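Local coordinates for ABC transporter, solute-binding protein (Staphylococcus aureus, PDB 6LKK), which binds glucose 6-phosphate as an extracellular solute-binding protein and takes part in two-component signal transduction, at residues T238-Q243 / S254-V259. Residues are numbered along the deposited sequence; the frame is centred on the assembly and turned at random.
Sequences TSRSVQ and SIRKDV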
loop_
_atom_site.group_PDB
_atom_site.type_symbol
_atom_site.label_atom_id
_atom_site.label_comp_id
_atom_site.label_asym_id
_atom_site.label_seq_id
_atom_site.Cartn_x
_atom_site.Cartn_y
_atom_site.Cartn_z
ATOM N N THR A 238 9.463 11.579 6.624
ATOM C CA THR A 238 8.288 11.989 7.379
ATOM C C THR A 238 8.248 13.491 7.627
ATOM O O THR A 238 7.380 13.961 8.371
ATOM C CB THR A 238 8.227 11.239 8.712
ATOM O OG1 THR A 238 9.409 11.508 9.477
ATOM C CG2 THR A 238 8.115 9.742 8.472
ATOM N N SER A 239 9.153 14.250 7.015
ATOM C CA SER A 239 9.224 15.687 7.225
ATOM C C SER A 239 8.147 16.408 6.419
ATOM O O SER A 239 7.601 15.884 5.444
ATOM C CB SER A 239 10.604 16.219 6.837
ATOM O OG SER A 239 10.793 16.176 5.433
ATOM N N ARG A 240 7.854 17.642 6.834
ATOM C CA ARG A 240 6.819 18.421 6.162
ATOM C C ARG A 240 7.181 18.682 4.704
ATOM O O ARG A 240 6.360 18.472 3.805
ATOM C CB ARG A 240 6.586 19.742 6.899
ATOM C CG ARG A 240 5.408 20.548 6.339
ATOM C CD ARG A 240 5.437 22.010 6.767
ATOM N NE ARG A 240 6.712 22.643 6.440
ATOM C CZ ARG A 240 7.099 22.969 5.210
ATOM N NH1 ARG A 240 6.315 22.726 4.166
ATOM N NH2 ARG A 240 8.282 23.536 5.021
ATOM N N SER A 241 8.404 19.153 4.446
ATOM C CA SER A 241 8.740 19.561 3.084
ATOM C C SER A 241 8.735 18.369 2.135
ATOM O O SER A 241 8.284 18.485 0.991
ATOM C CB SER A 241 10.095 20.272 3.056
ATOM O OG SER A 241 11.149 19.403 3.423
ATOM N N VAL A 242 9.211 17.212 2.594
ATOM C CA VAL A 242 9.236 16.034 1.734
ATOM C C VAL A 242 7.826 15.492 1.529
ATOM O O VAL A 242 7.443 15.128 0.412
ATOM C CB VAL A 242 10.181 14.971 2.322
ATOM C CG1 VAL A 242 10.085 13.664 1.551
ATOM C CG2 VAL A 242 11.611 15.490 2.314
ATOM N N GLN A 243 7.030 15.431 2.600
ATOM C CA GLN A 243 5.639 15.011 2.461
ATOM C C GLN A 243 4.884 15.941 1.518
ATOM O O GLN A 243 4.072 15.489 0.702
ATOM C CB GLN A 243 4.968 14.974 3.833
ATOM C CG GLN A 243 5.468 13.860 4.745
ATOM C CD GLN A 243 4.668 12.579 4.613
ATOM O OE1 GLN A 243 3.438 12.602 4.555
ATOM N NE2 GLN A 243 5.366 11.448 4.570
ATOM N N SER A 254 -0.681 12.785 2.584
ATOM C CA SER A 254 0.322 12.924 3.627
ATOM C C SER A 254 -0.199 12.431 4.970
ATOM O O SER A 254 -1.393 12.514 5.276
ATOM C CB SER A 254 0.753 14.385 3.750
ATOM O OG SER A 254 1.628 14.574 4.854
ATOM N N ILE A 255 0.728 11.922 5.786
ATOM C CA ILE A 255 0.416 11.558 7.165
ATOM C C ILE A 255 0.405 12.760 8.096
ATOM O O ILE A 255 -0.027 12.629 9.246
ATOM C CB ILE A 255 1.435 10.507 7.650
ATOM C CG1 ILE A 255 1.015 9.878 8.984
ATOM C CG2 ILE A 255 2.832 11.119 7.768
ATOM C CD1 ILE A 255 -0.286 9.103 8.928
ATOM N N ARG A 256 0.845 13.927 7.631
ATOM C CA ARG A 256 1.045 15.083 8.492
ATOM C C ARG A 256 -0.145 16.037 8.447
ATOM O O ARG A 256 -0.820 16.178 7.423
ATOM C CB ARG A 256 2.312 15.840 8.091
ATOM C CG ARG A 256 3.599 15.062 8.301
ATOM C CD ARG A 256 4.803 15.898 7.886
ATOM N NE ARG A 256 4.971 17.091 8.717
ATOM C CZ ARG A 256 5.874 17.238 9.685
ATOM N NH1 ARG A 256 6.732 16.270 9.981
ATOM N NH2 ARG A 256 5.919 18.372 10.364
ATOM N N LYS A 257 -0.376 16.711 9.578
ATOM C CA LYS A 257 -1.421 17.729 9.663
ATOM C C LYS A 257 -1.062 18.984 8.880
ATOM O O LYS A 257 -1.956 19.672 8.376
ATOM C CB LYS A 257 -1.667 18.111 11.124
ATOM C CG LYS A 257 -2.169 17.000 12.026
ATOM C CD LYS A 257 -1.928 17.370 13.486
ATOM C CE LYS A 257 -3.113 17.043 14.373
ATOM N NZ LYS A 257 -2.823 17.385 15.796
ATOM N N ASP A 258 0.228 19.312 8.785
ATOM C CA ASP A 258 0.679 20.581 8.228
ATOM C C ASP A 258 1.078 20.464 6.761
ATOM O O ASP A 258 1.941 21.212 6.288
ATOM C CB ASP A 258 1.841 21.142 9.051
ATOM C CG ASP A 258 3.008 20.178 9.157
ATOM O OD1 ASP A 258 2.923 19.067 8.597
ATOM O OD2 ASP A 258 4.014 20.531 9.811
ATOM N N VAL A 259 0.453 19.546 6.030
ATOM C CA VAL A 259 0.745 19.324 4.620
ATOM C C VAL A 259 -0.559 19.386 3.838
ATOM O O VAL A 259 -1.601 18.913 4.307
ATOM C CB VAL A 259 1.460 17.975 4.398
ATOM C CG1 VAL A 259 1.559 17.641 2.912
ATOM C CG2 VAL A 259 2.843 18.013 5.027
HETATM O O HOH W 1 3.452 21.772 3.998
#
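Q243 and R256 carry a largely polar contact that ties the first turn of helix 240-250 to the loop leaving the short strand 253-254. The amide of Q243 suits its buried place because it both accepts and donates: S254 OG donates to OE1 at 2.7 Å, in the carbonyl plane on a lone pair, I255 N reaches OE1 at 3.1 Å, tilted 27° from that plane, and NE2 bonds the carbonyls of F95 and L237, which fixes the flip of the group. S254 OG also accepts from R256 N, closing an ST turn, a role suited to a short hydroxyl side chain. After helix 240-250 the chain turns back into strand 253-254, which pairs antiparallel with strand 92-105, within the two-lobed fold of solute-binding proteins. R256, long and rich in donors, bends at chi3 (64°); R240 N lies 3.3 Å above one guanidinium face, offset toward the rim, and NH1 gives an in-plane bond to T238 O (2.9 Å). NE bonds D258 OD1 (2.8 Å) and NH2 bonds OD2, a side-on salt bridge through syn lone pairs that fixes the guanidinium's rotation. Compact, apolar V259 packs CG2 against R240 CG at 3.8 Å, while a water links R240 NH1 to D258 O.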